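Local coordinates for O-methyltransferase (Bacillus halodurans, PDB 2GPY), which is of unknown function but, as a putative O-methyltransferase, probably transfers methyl groups from S-adenosylmethionine to a hydroxyl oxygen of its substrate, at residues K14-R19 and M38-M43; L49-A54 and Q74-A79; S68-A73 and K99-E104; E108-D113 and E119-Y124. All blocks are in the same frame, centred on the assembly; numbering follows the deposited sequence.

Interaction 1. Residues K14-R19 and M38-M43; sequences KQIPAR and MDLLGM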
loop_
_atom_site.group_PDB
_atom_site.type_symbol
_atom_site.label_atom_id
_atom_site.label_comp_id
_atom_site.label_asym_id
_atom_site.label_seq_id
_atom_site.Cartn_x
_atom_site.Cartn_y
_atom_site.Cartn_z
ATOM N N LYS B 14 9.806 4.602 -17.292
ATOM C CA LYS B 14 10.172 3.434 -18.089
ATOM C C LYS B 14 10.046 2.098 -17.359
ATOM O O LYS B 14 10.346 1.056 -17.937
ATOM C CB LYS B 14 11.602 3.592 -18.633
ATOM C CG LYS B 14 11.712 4.392 -19.925
ATOM C CD LYS B 14 11.484 3.520 -21.169
ATOM C CE LYS B 14 10.014 3.499 -21.598
ATOM N NZ LYS B 14 9.752 2.502 -22.668
ATOM N N GLN B 15 9.602 2.134 -16.103
ATOM C CA GLN B 15 9.580 0.941 -15.251
ATOM C C GLN B 15 8.455 -0.044 -15.624
ATOM O O GLN B 15 7.451 -0.159 -14.907
ATOM C CB GLN B 15 9.496 1.342 -13.768
ATOM C CG GLN B 15 9.956 0.243 -12.805
ATOM C CD GLN B 15 9.797 0.605 -11.327
ATOM O OE1 GLN B 15 10.378 -0.050 -10.465
ATOM N NE2 GLN B 15 9.000 1.631 -11.034
ATOM N N ILE B 16 8.637 -0.759 -16.738
ATOM C CA ILE B 16 7.594 -1.638 -17.298
ATOM C C ILE B 16 8.189 -2.912 -17.915
ATOM O O ILE B 16 8.961 -2.827 -18.868
ATOM C CB ILE B 16 6.736 -0.901 -18.376
ATOM C CG1 ILE B 16 7.614 -0.325 -19.505
ATOM C CG2 ILE B 16 5.908 0.213 -17.746
ATOM C CD1 ILE B 16 6.831 0.310 -20.677
ATOM N N PRO B 17 7.847 -4.096 -17.369
ATOM C CA PRO B 17 8.199 -5.370 -18.015
ATOM C C PRO B 17 7.173 -5.830 -19.058
ATOM O O PRO B 17 5.989 -5.526 -18.928
ATOM C CB PRO B 17 8.207 -6.368 -16.854
ATOM C CG PRO B 17 7.493 -5.696 -15.721
ATOM C CD PRO B 17 7.128 -4.300 -16.102
ATOM N N ALA B 18 7.631 -6.577 -20.066
ATOM C CA ALA B 18 6.735 -7.128 -21.097
ATOM C C ALA B 18 5.641 -8.030 -20.516
ATOM O O ALA B 18 5.863 -8.787 -19.558
ATOM C CB ALA B 18 7.526 -7.877 -22.168
ATOM N N ARG B 19 4.447 -7.918 -21.085
ATOM C CA ARG B 19 3.336 -8.761 -20.679
ATOM C C ARG B 19 3.312 -9.961 -21.640
ATOM O O ARG B 19 4.013 -9.961 -22.649
ATOM C CB ARG B 19 2.015 -7.971 -20.715
ATOM C CG ARG B 19 1.718 -7.024 -19.505
ATOM C CD ARG B 19 2.529 -5.731 -19.536
ATOM N NE ARG B 19 2.235 -4.914 -20.716
ATOM C CZ ARG B 19 3.137 -4.215 -21.405
ATOM N NH1 ARG B 19 4.420 -4.225 -21.051
ATOM N NH2 ARG B 19 2.757 -3.515 -22.469
HETATM N N MSE B 38 -7.043 0.611 -17.613
HETATM C CA MSE B 38 -6.084 1.285 -16.749
HETATM C C MSE B 38 -4.775 1.472 -17.471
HETATM O O MSE B 38 -4.283 0.563 -18.152
HETATM C CB MSE B 38 -5.841 0.491 -15.449
HETATM C CG MSE B 38 -5.288 1.348 -14.364
HETATM SE SE MSE B 38 -5.233 0.306 -12.723
HETATM C CE MSE B 38 -4.679 1.764 -11.644
ATOM N N ASP B 39 -4.210 2.666 -17.328
ATOM C CA ASP B 39 -2.941 2.987 -17.944
ATOM C C ASP B 39 -1.871 2.068 -17.396
ATOM O O ASP B 39 -1.967 1.583 -16.263
ATOM C CB ASP B 39 -2.564 4.446 -17.694
ATOM C CG ASP B 39 -2.167 4.712 -16.261
ATOM O OD1 ASP B 39 -3.064 4.820 -15.386
ATOM O OD2 ASP B 39 -0.941 4.831 -16.012
ATOM N N LEU B 40 -0.853 1.823 -18.209
ATOM C CA LEU B 40 0.117 0.789 -17.889
ATOM C C LEU B 40 0.915 1.037 -16.597
ATOM O O LEU B 40 1.116 0.110 -15.804
ATOM C CB LEU B 40 1.071 0.632 -19.071
ATOM C CG LEU B 40 1.904 -0.636 -19.205
ATOM C CD1 LEU B 40 2.525 -0.682 -20.607
ATOM C CD2 LEU B 40 2.976 -0.688 -18.178
ATOM N N LEU B 41 1.430 2.253 -16.419
ATOM C CA LEU B 41 2.155 2.567 -15.182
ATOM C C LEU B 41 1.331 2.494 -13.923
ATOM O O LEU B 41 1.816 1.975 -12.927
ATOM C CB LEU B 41 2.929 3.881 -15.266
ATOM C CG LEU B 41 4.418 3.518 -15.070
ATOM C CD1 LEU B 41 5.164 3.446 -16.358
ATOM C CD2 LEU B 41 5.088 4.496 -14.147
ATOM N N GLY B 42 0.094 2.983 -13.957
ATOM C CA GLY B 42 -0.837 2.809 -12.830
ATOM C C GLY B 42 -1.115 1.338 -12.540
ATOM O O GLY B 42 -1.234 0.922 -11.376
HETATM N N MSE B 43 -1.261 0.554 -13.607
HETATM C CA MSE B 43 -1.600 -0.859 -13.456
HETATM C C MSE B 43 -0.444 -1.581 -12.772
HETATM O O MSE B 43 -0.655 -2.390 -11.871
HETATM C CB MSE B 43 -1.927 -1.505 -14.828
HETATM C CG MSE B 43 -2.026 -3.031 -14.706
HETATM SE SE MSE B 43 -3.612 -3.495 -13.654
HETATM C CE MSE B 43 -4.489 -3.314 -14.701
#
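Leu-40, in the first turn of helix 40-53, fills the bend of the irregular loop 14-19 by reaching between Ile-16 and Arg-19. With CG anti to the backbone N (chi1 -161°), the isobutyl end reaches the loop, where its two methyls take different partners. CD1 lies over one face of the Arg-19 guanidinium, near its rim, 3.4 Å from Arg-19 NH2, while CD2 turns to the Ile-16 branch. Ile-16 CG2 also meets Leu-41 CD1 at 3.6 Å, the two side chains crossing nearly at right angles. Bends at chi2 and chi3 (76° and 62°) curl Arg-19 back on its own loop, where Arg-19 NH1 donates to Pro-17 O at 2.9 Å; the oxygen lies in the guanidinium plane, but the donor sits above the carbonyl plane. Arg-19 NH2 also salt-bridges Glu-27. An alanine in place of Arg-19 is likely to leave Pro-17 O, Leu-40 CD1 and Glu-27 without this partner. At the helix start Asp-39 is the N-cap, Asp-39 OD2 accepting from Gly-42 N at 3.0 Å. Arg-19 also packs on Arg-71 of helix 67-75, and Gln-15 hydrogen-bonds to Arg-200 and Ile-201 of the second subunit, in its strand 197-202.

Interaction 2. Residues L49-A54 and Q74-A79; sequences LLKMAA and QALPEA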
loop_
_atom_site.group_PDB
_atom_site.type_symbol
_atom_site.label_atom_id
_atom_site.label_comp_id
_atom_site.label_asym_id
_atom_site.label_seq_id
_atom_site.Cartn_x
_atom_site.Cartn_y
_atom_site.Cartn_z
ATOM N N LEU B 49 1.146 -3.066 -5.304
ATOM C CA LEU B 49 0.508 -2.744 -4.022
ATOM C C LEU B 49 -0.427 -3.882 -3.590
ATOM O O LEU B 49 -0.487 -4.247 -2.409
ATOM C CB LEU B 49 -0.262 -1.436 -4.125
ATOM C CG LEU B 49 0.567 -0.157 -4.375
ATOM C CD1 LEU B 49 -0.399 0.968 -4.727
ATOM C CD2 LEU B 49 1.449 0.217 -3.212
ATOM N N LEU B 50 -1.141 -4.461 -4.542
ATOM C CA LEU B 50 -1.964 -5.629 -4.236
ATOM C C LEU B 50 -1.122 -6.795 -3.726
ATOM O O LEU B 50 -1.513 -7.450 -2.763
ATOM C CB LEU B 50 -2.798 -6.062 -5.448
ATOM C CG LEU B 50 -3.962 -5.162 -5.862
ATOM C CD1 LEU B 50 -4.433 -5.514 -7.278
ATOM C CD2 LEU B 50 -5.124 -5.250 -4.874
ATOM N N LYS B 51 0.012 -7.090 -4.373
ATOM C CA LYS B 51 0.850 -8.194 -3.938
ATOM C C LYS B 51 1.306 -7.969 -2.511
ATOM O O LYS B 51 1.446 -8.926 -1.723
ATOM C CB LYS B 51 2.084 -8.376 -4.837
ATOM C CG LYS B 51 1.774 -8.909 -6.244
ATOM C CD LYS B 51 3.086 -9.071 -6.981
ATOM C CE LYS B 51 2.932 -8.822 -8.448
ATOM N NZ LYS B 51 4.270 -9.132 -9.128
HETATM N N MSE B 52 1.543 -6.699 -2.186
HETATM C CA MSE B 52 1.997 -6.314 -0.877
HETATM C C MSE B 52 0.910 -6.580 0.165
HETATM O O MSE B 52 1.211 -7.022 1.284
HETATM C CB MSE B 52 2.342 -4.820 -0.914
HETATM C CG MSE B 52 3.125 -4.374 0.174
HETATM SE SE MSE B 52 3.383 -2.441 0.077
HETATM C CE MSE B 52 3.177 -2.120 -1.565
ATOM N N ALA B 53 -0.332 -6.250 -0.187
ATOM C CA ALA B 53 -1.491 -6.479 0.678
ATOM C C ALA B 53 -1.983 -7.928 0.711
ATOM O O ALA B 53 -2.664 -8.297 1.657
ATOM C CB ALA B 53 -2.620 -5.559 0.294
ATOM N N ALA B 54 -1.661 -8.732 -0.314
ATOM C CA ALA B 54 -1.977 -10.186 -0.354
ATOM C C ALA B 54 -3.472 -10.519 -0.148
ATOM O O ALA B 54 -3.824 -11.368 0.697
ATOM C CB ALA B 54 -1.086 -10.989 0.635
ATOM N N GLN B 74 -3.559 -12.874 -12.470
ATOM C CA GLN B 74 -2.211 -13.350 -12.787
ATOM C C GLN B 74 -1.205 -12.938 -11.713
ATOM O O GLN B 74 -0.286 -13.712 -11.399
ATOM C CB GLN B 74 -1.759 -12.834 -14.146
ATOM C CG GLN B 74 -2.477 -13.482 -15.307
ATOM C CD GLN B 74 -1.949 -12.962 -16.631
ATOM O OE1 GLN B 74 -1.710 -13.736 -17.550
ATOM N NE2 GLN B 74 -1.755 -11.649 -16.729
ATOM N N ALA B 75 -1.368 -11.744 -11.145
ATOM C CA ALA B 75 -0.409 -11.251 -10.142
ATOM C C ALA B 75 -0.595 -11.923 -8.792
ATOM O O ALA B 75 0.338 -11.975 -7.984
ATOM C CB ALA B 75 -0.526 -9.734 -9.980
ATOM N N LEU B 76 -1.826 -12.384 -8.538
ATOM C CA LEU B 76 -2.245 -12.972 -7.269
ATOM C C LEU B 76 -2.829 -14.374 -7.518
ATOM O O LEU B 76 -4.049 -14.569 -7.460
ATOM C CB LEU B 76 -3.306 -12.074 -6.619
ATOM C CG LEU B 76 -2.868 -10.636 -6.261
ATOM C CD1 LEU B 76 -4.077 -9.693 -6.087
ATOM C CD2 LEU B 76 -1.977 -10.645 -5.002
ATOM N N PRO B 77 -1.962 -15.364 -7.753
ATOM C CA PRO B 77 -2.443 -16.715 -8.197
ATOM C C PRO B 77 -3.395 -17.413 -7.212
ATOM O O PRO B 77 -4.153 -18.305 -7.605
ATOM C CB PRO B 77 -1.151 -17.523 -8.363
ATOM C CG PRO B 77 -0.013 -16.465 -8.392
ATOM C CD PRO B 77 -0.495 -15.297 -7.606
ATOM N N GLU B 78 -3.353 -16.997 -5.952
ATOM C CA GLU B 78 -4.221 -17.552 -4.907
ATOM C C GLU B 78 -5.595 -16.874 -4.756
ATOM O O GLU B 78 -6.509 -17.445 -4.136
ATOM C CB GLU B 78 -3.488 -17.497 -3.567
ATOM C CG GLU B 78 -2.247 -18.354 -3.524
ATOM C CD GLU B 78 -2.575 -19.815 -3.695
ATOM O OE1 GLU B 78 -2.630 -20.293 -4.859
ATOM O OE2 GLU B 78 -2.782 -20.493 -2.657
ATOM N N ALA B 79 -5.743 -15.681 -5.320
ATOM C CA ALA B 79 -6.913 -14.862 -5.059
ATOM C C ALA B 79 -8.041 -15.200 -6.020
ATOM O O ALA B 79 -7.823 -15.779 -7.079
ATOM C CB ALA B 79 -6.565 -13.368 -5.189
#
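Apolar contacts centre on Leu-76, whose two methyls lie against consecutive residues of helix 40-53. Leu-76 CD1 touches Leu-50 CB at 3.9 Å, and Leu-76 CD2 rests on the helix backbone, 3.9 Å from Lys-51 CA and equally near Leu-50 O. The side chain leaves with CG anti to the carbonyl carbon (chi1 -62°), which carries both methyls to the helix although the CB itself does not point there. A second apolar contact comes from Lys-51, whose CE lies 3.9 Å from Ala-75 CB. Here helix 67-75, the connection of a beta-alpha-beta unit between strands 57-61 and 80-85 of the Rossmann-like sheet, comes to its end; a type I turn from Leu-76 to Ala-79 then leads into the next strand. Lys-51 CG makes a van der Waals approach of a methylene to a carbonyl oxygen, 3.8 Å from Ala-75 O. No hydrogen bond joins the two segments. The polar interaction belongs instead to the subunit interface, where Lys-51 NZ forms a salt bridge with Asp-198 of the second subunit. With an alanine here, that aspartate would probably lose its charged mate and Ala-75 its methylene cover.

Interaction 3. Residues S68-A73 and K99-E104; sequences SAIRMA and KALGLE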
loop_
_atom_site.group_PDB
_atom_site.type_symbol
_atom_site.label_atom_id
_atom_site.label_comp_id
_atom_site.label_asym_id
_atom_site.label_seq_id
_atom_site.Cartn_x
_atom_site.Cartn_y
_atom_site.Cartn_z
ATOM N N SER B 68 -8.160 -5.653 -16.270
ATOM C CA SER B 68 -7.759 -5.530 -14.851
ATOM C C SER B 68 -8.011 -6.819 -14.060
ATOM O O SER B 68 -7.170 -7.212 -13.257
ATOM C CB SER B 68 -8.387 -4.309 -14.167
ATOM O OG SER B 68 -7.834 -3.112 -14.693
ATOM N N ALA B 69 -9.143 -7.485 -14.312
ATOM C CA ALA B 69 -9.472 -8.737 -13.626
ATOM C C ALA B 69 -8.378 -9.758 -13.934
ATOM O O ALA B 69 -7.869 -10.435 -13.044
ATOM C CB ALA B 69 -10.831 -9.294 -14.071
ATOM N N ILE B 70 -8.046 -9.885 -15.219
ATOM C CA ILE B 70 -7.003 -10.807 -15.669
ATOM C C ILE B 70 -5.641 -10.521 -15.058
ATOM O O ILE B 70 -5.004 -11.435 -14.526
ATOM C CB ILE B 70 -6.933 -10.888 -17.218
ATOM C CG1 ILE B 70 -8.150 -11.690 -17.717
ATOM C CG2 ILE B 70 -5.632 -11.535 -17.679
ATOM C CD1 ILE B 70 -8.425 -11.555 -19.228
ATOM N N ARG B 71 -5.191 -9.269 -15.137
ATOM C CA ARG B 71 -3.877 -8.935 -14.626
ATOM C C ARG B 71 -3.776 -9.084 -13.112
ATOM O O ARG B 71 -2.733 -9.528 -12.591
ATOM C CB ARG B 71 -3.500 -7.539 -15.096
ATOM C CG ARG B 71 -3.234 -7.621 -16.595
ATOM C CD ARG B 71 -2.154 -6.737 -17.053
ATOM N NE ARG B 71 -0.872 -7.032 -16.421
ATOM C CZ ARG B 71 0.109 -6.150 -16.358
ATOM N NH1 ARG B 71 -0.068 -4.967 -16.907
ATOM N NH2 ARG B 71 1.269 -6.444 -15.744
HETATM N N MSE B 72 -4.862 -8.769 -12.396
HETATM C CA MSE B 72 -4.888 -9.050 -10.947
HETATM C C MSE B 72 -4.844 -10.547 -10.625
HETATM O O MSE B 72 -4.089 -10.974 -9.707
HETATM C CB MSE B 72 -6.126 -8.424 -10.263
HETATM C CG MSE B 72 -6.076 -6.907 -10.305
HETATM SE SE MSE B 72 -7.563 -6.070 -9.276
HETATM C CE MSE B 72 -9.105 -6.624 -10.391
ATOM N N ALA B 73 -5.633 -11.345 -11.359
ATOM C CA ALA B 73 -5.614 -12.794 -11.148
ATOM C C ALA B 73 -4.216 -13.359 -11.418
ATOM O O ALA B 73 -3.747 -14.228 -10.689
ATOM C CB ALA B 73 -6.667 -13.510 -12.035
ATOM N N LYS B 99 -11.438 -17.008 -20.477
ATOM C CA LYS B 99 -11.340 -18.383 -20.933
ATOM C C LYS B 99 -10.034 -18.633 -21.680
ATOM O O LYS B 99 -9.392 -19.673 -21.479
ATOM C CB LYS B 99 -12.524 -18.742 -21.839
ATOM C CG LYS B 99 -13.814 -19.065 -21.085
ATOM C CD LYS B 99 -14.999 -19.316 -22.044
ATOM C CE LYS B 99 -15.035 -20.753 -22.528
ATOM N NZ LYS B 99 -16.338 -21.110 -23.206
ATOM N N ALA B 100 -9.641 -17.687 -22.538
ATOM C CA ALA B 100 -8.402 -17.803 -23.317
ATOM C C ALA B 100 -7.196 -18.135 -22.445
ATOM O O ALA B 100 -6.310 -18.898 -22.861
ATOM C CB ALA B 100 -8.136 -16.513 -24.057
ATOM N N LEU B 101 -7.161 -17.521 -21.257
ATOM C CA LEU B 101 -6.040 -17.613 -20.358
ATOM C C LEU B 101 -6.225 -18.670 -19.284
ATOM O O LEU B 101 -5.402 -18.768 -18.393
ATOM C CB LEU B 101 -5.708 -16.236 -19.756
ATOM C CG LEU B 101 -5.351 -15.235 -20.866
ATOM C CD1 LEU B 101 -5.390 -13.818 -20.358
ATOM C CD2 LEU B 101 -3.939 -15.596 -21.504
ATOM N N GLY B 102 -7.292 -19.447 -19.358
ATOM C CA GLY B 102 -7.496 -20.552 -18.411
ATOM C C GLY B 102 -7.833 -20.048 -17.009
ATOM O O GLY B 102 -7.566 -20.731 -16.035
ATOM N N LEU B 103 -8.456 -18.879 -16.917
ATOM C CA LEU B 103 -8.677 -18.218 -15.612
ATOM C C LEU B 103 -10.114 -18.302 -15.049
ATOM O O LEU B 103 -10.437 -17.677 -14.025
ATOM C CB LEU B 103 -8.210 -16.757 -15.675
ATOM C CG LEU B 103 -6.691 -16.545 -15.833
ATOM C CD1 LEU B 103 -6.353 -15.029 -16.125
ATOM C CD2 LEU B 103 -5.976 -16.997 -14.578
ATOM N N GLU B 104 -10.975 -19.084 -15.683
ATOM C CA GLU B 104 -12.385 -19.090 -15.293
ATOM C C GLU B 104 -12.637 -19.555 -13.849
ATOM O O GLU B 104 -13.649 -19.174 -13.229
ATOM C CB GLU B 104 -13.209 -19.945 -16.260
ATOM C CG GLU B 104 -14.390 -19.167 -16.817
ATOM C CD GLU B 104 -15.255 -19.977 -17.763
ATOM O OE1 GLU B 104 -14.898 -21.148 -18.063
ATOM O OE2 GLU B 104 -16.291 -19.443 -18.202
#
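No ring or other flat group takes part where Ile-70 and Ala-73 meet Leu-101 and Leu-103; the contact is made wholly of aliphatic branches. The one flat side chain in 68-73 is that of Arg-71, whose CB points away from 99-104 and whose guanidinium is held by a salt bridge to Glu-44 and a hydrogen bond to Tyr-67. The motif on the other side is a Schellman motif closing helix 88-100: Gly-102, with positive phi, is its C-prime residue, Gly-102 N bonds to Lys-99 O at 3.0 Å, and Leu-103 N reaches back to Val-98 O. This turn presents Leu-101 and Leu-103, one residue before and one after the glycine, to the same stretch of helix 67-75. Ile-70 CG2 stands anti to its own backbone N, and this branch meets both leucines: it lies 3.5 Å from Leu-101 CD1 and 3.9 Å from Leu-103 CD1. Each leucine crosses the isoleucine at about a right angle. Ile-70 also packs on Ile-23 and Met-26 of helix 21-32 and on His-97, a zinc ligand, so that its side chain sits where helix 67-75 meets helices 21-32 and 88-100. The Ile-70 CD1 end adds a looser touch, 4.0 Å from Leu-101 CD1. One turn further along the helix, Ala-73 CB comes within 4.4 Å of Leu-103 CD2.

Interaction 4. Residues E108-D113 and E119-Y124; sequences ELLFGD and EKLELY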
loop_
_atom_site.group_PDB
_atom_site.type_symbol
_atom_site.label_atom_id
_atom_site.label_comp_id
_atom_site.label_asym_id
_atom_site.label_seq_id
_atom_site.Cartn_x
_atom_site.Cartn_y
_atom_site.Cartn_z
ATOM N N GLU B 108 -14.783 -14.684 -11.607
ATOM C CA GLU B 108 -16.228 -14.877 -11.803
ATOM C C GLU B 108 -16.802 -13.595 -12.415
ATOM O O GLU B 108 -16.740 -12.543 -11.802
ATOM C CB GLU B 108 -16.937 -15.181 -10.475
ATOM C CG GLU B 108 -18.456 -15.394 -10.652
ATOM C CD GLU B 108 -19.214 -15.618 -9.343
ATOM O OE1 GLU B 108 -18.594 -15.667 -8.254
ATOM O OE2 GLU B 108 -20.455 -15.755 -9.412
ATOM N N LEU B 109 -17.346 -13.681 -13.620
ATOM C CA LEU B 109 -17.842 -12.480 -14.274
ATOM C C LEU B 109 -19.356 -12.436 -14.183
ATOM O O LEU B 109 -20.044 -13.393 -14.540
ATOM C CB LEU B 109 -17.434 -12.427 -15.756
ATOM C CG LEU B 109 -15.943 -12.407 -16.067
ATOM C CD1 LEU B 109 -15.789 -12.262 -17.598
ATOM C CD2 LEU B 109 -15.253 -11.243 -15.312
ATOM N N LEU B 110 -19.858 -11.307 -13.724
ATOM C CA LEU B 110 -21.279 -11.121 -13.600
ATOM C C LEU B 110 -21.708 -10.080 -14.626
ATOM O O LEU B 110 -21.068 -9.049 -14.811
ATOM C CB LEU B 110 -21.653 -10.690 -12.182
ATOM C CG LEU B 110 -21.365 -11.687 -11.043
ATOM C CD1 LEU B 110 -21.848 -11.118 -9.720
ATOM C CD2 LEU B 110 -22.025 -13.026 -11.310
ATOM N N PHE B 111 -22.778 -10.398 -15.325
ATOM C CA PHE B 111 -23.339 -9.481 -16.260
ATOM C C PHE B 111 -24.532 -8.837 -15.599
ATOM O O PHE B 111 -25.536 -9.504 -15.334
ATOM C CB PHE B 111 -23.786 -10.245 -17.494
ATOM C CG PHE B 111 -24.580 -9.428 -18.438
ATOM C CD1 PHE B 111 -24.072 -8.229 -18.928
ATOM C CD2 PHE B 111 -25.848 -9.855 -18.852
ATOM C CE1 PHE B 111 -24.829 -7.465 -19.835
ATOM C CE2 PHE B 111 -26.586 -9.096 -19.731
ATOM C CZ PHE B 111 -26.067 -7.892 -20.225
ATOM N N GLY B 112 -24.465 -7.531 -15.407
ATOM C CA GLY B 112 -25.613 -6.837 -14.847
ATOM C C GLY B 112 -25.270 -5.439 -14.451
ATOM O O GLY B 112 -24.132 -5.020 -14.557
ATOM N N ASP B 113 -26.280 -4.714 -13.988
ATOM C CA ASP B 113 -26.087 -3.393 -13.418
ATOM C C ASP B 113 -25.715 -3.554 -11.943
ATOM O O ASP B 113 -26.525 -4.057 -11.153
ATOM C CB ASP B 113 -27.405 -2.620 -13.543
ATOM C CG ASP B 113 -27.289 -1.167 -13.094
ATOM O OD1 ASP B 113 -26.606 -0.876 -12.093
ATOM O OD2 ASP B 113 -27.927 -0.319 -13.753
ATOM N N GLU B 119 -28.066 -7.087 -3.549
ATOM C CA GLU B 119 -28.626 -8.183 -2.755
ATOM C C GLU B 119 -27.992 -9.536 -3.099
ATOM O O GLU B 119 -27.843 -10.395 -2.228
ATOM C CB GLU B 119 -30.156 -8.239 -2.894
ATOM C CG GLU B 119 -30.858 -6.874 -2.946
ATOM C CD GLU B 119 -31.245 -6.327 -1.577
ATOM O OE1 GLU B 119 -30.359 -6.151 -0.702
ATOM O OE2 GLU B 119 -32.454 -6.061 -1.380
ATOM N N LYS B 120 -27.609 -9.708 -4.364
ATOM C CA LYS B 120 -26.898 -10.896 -4.829
ATOM C C LYS B 120 -25.502 -10.937 -4.202
ATOM O O LYS B 120 -25.031 -11.967 -3.712
ATOM C CB LYS B 120 -26.752 -10.831 -6.354
ATOM C CG LYS B 120 -26.166 -12.069 -7.001
ATOM C CD LYS B 120 -25.863 -11.801 -8.468
ATOM C CE LYS B 120 -25.280 -13.023 -9.163
ATOM N NZ LYS B 120 -26.369 -13.906 -9.699
ATOM N N LEU B 121 -24.838 -9.796 -4.221
ATOM C CA LEU B 121 -23.469 -9.740 -3.743
ATOM C C LEU B 121 -23.335 -9.812 -2.230
ATOM O O LEU B 121 -22.323 -10.294 -1.725
ATOM C CB LEU B 121 -22.747 -8.554 -4.374
ATOM C CG LEU B 121 -22.265 -9.168 -5.700
ATOM C CD1 LEU B 121 -22.812 -8.502 -6.961
ATOM C CD2 LEU B 121 -20.760 -9.334 -5.700
ATOM N N GLU B 122 -24.360 -9.364 -1.513
ATOM C CA GLU B 122 -24.401 -9.510 -0.063
ATOM C C GLU B 122 -24.233 -10.963 0.351
ATOM O O GLU B 122 -23.719 -11.242 1.433
ATOM C CB GLU B 122 -25.712 -8.955 0.498
ATOM C CG GLU B 122 -25.662 -7.478 0.844
ATOM C CD GLU B 122 -26.989 -6.772 0.613
ATOM O OE1 GLU B 122 -28.044 -7.347 0.953
ATOM O OE2 GLU B 122 -26.975 -5.635 0.090
ATOM N N LEU B 123 -24.664 -11.879 -0.514
ATOM C CA LEU B 123 -24.606 -13.319 -0.238
ATOM C C LEU B 123 -23.166 -13.836 -0.177
ATOM O O LEU B 123 -22.888 -14.804 0.527
ATOM C CB LEU B 123 -25.417 -14.129 -1.275
ATOM C CG LEU B 123 -26.940 -13.955 -1.486
ATOM C CD1 LEU B 123 -27.497 -15.031 -2.432
ATOM C CD2 LEU B 123 -27.732 -13.952 -0.179
ATOM N N TYR B 124 -22.256 -13.177 -0.902
ATOM C CA TYR B 124 -20.865 -13.603 -0.977
ATOM C C TYR B 124 -20.117 -13.281 0.316
ATOM O O TYR B 124 -20.489 -12.360 1.039
ATOM C CB TYR B 124 -20.142 -12.892 -2.139
ATOM C CG TYR B 124 -20.496 -13.364 -3.545
ATOM C CD1 TYR B 124 -21.807 -13.291 -4.021
ATOM C CD2 TYR B 124 -19.504 -13.835 -4.415
ATOM C CE1 TYR B 124 -22.133 -13.710 -5.313
ATOM C CE2 TYR B 124 -19.818 -14.252 -5.715
ATOM C CZ TYR B 124 -21.126 -14.182 -6.154
ATOM O OH TYR B 124 -21.451 -14.592 -7.423
#
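In the Rossmann-like sheet, strand 107-111 is outermost within the chain, and the connection that leaves it for strand 127-133 folds back over it here, setting Lys-120, Leu-121 and Tyr-124 against Glu-108 and Leu-110. The two strand residues face the same side, opposite to Leu-109, which packs on helix 88-100. Glu-108 is fully extended, its CG anti to the backbone N (chi1 -180°), and comes at the tyrosine from the opposite direction: Tyr-124 OH donates to Glu-108 OE2 at 2.5 Å, from above the carboxylate plane (36° out of it). The other oxygen, Glu-108 OE1, lies beside the ring edge, 3.2 Å from Tyr-124 CE2, with carboxylate and ring planes 30° apart. Next along the strand, Leu-110 CD1 and Leu-121 CD1 meet tip to tip at 3.9 Å. Leu-110 CD2 is brushed by Lys-120, whose CE lies 3.9 Å away. Leu-121 continues inward to Ile-84 of the adjacent strand 80-85 and Leu-59 of strand 57-61 beyond. A phenol donating to a carboxylate is consistent with a charge-assisted bond, although its short length should not be pressed; Lys-120 NZ, 6.2 Å from Glu-108 OE2, is too distant for a salt bridge but would probably favour the ionised carboxylate.

In the fold
The four contacts span residues 14-124 of the Rossmann-like fold: interaction 1 precedes the rest, 2 and 3 alternate, and 4 comes last. Interactions 1 and 2 lie on the two ends of helix 40-53, their centres 16 Å apart, and both touch the second subunit, so this helix is part of the dimer interface. Interactions 2 and 3 share helix 67-75 and meet where Leu-50 CD1 packs on Met-72 CG at 3.7 Å. Interaction 3 also touches interaction 1, through Met-43 and Arg-19. Interaction 4 is set apart, 29 Å from interaction 1 between centres; it lies on strand 107-111, outermost within this chain, with no contact from the second subunit to its segments.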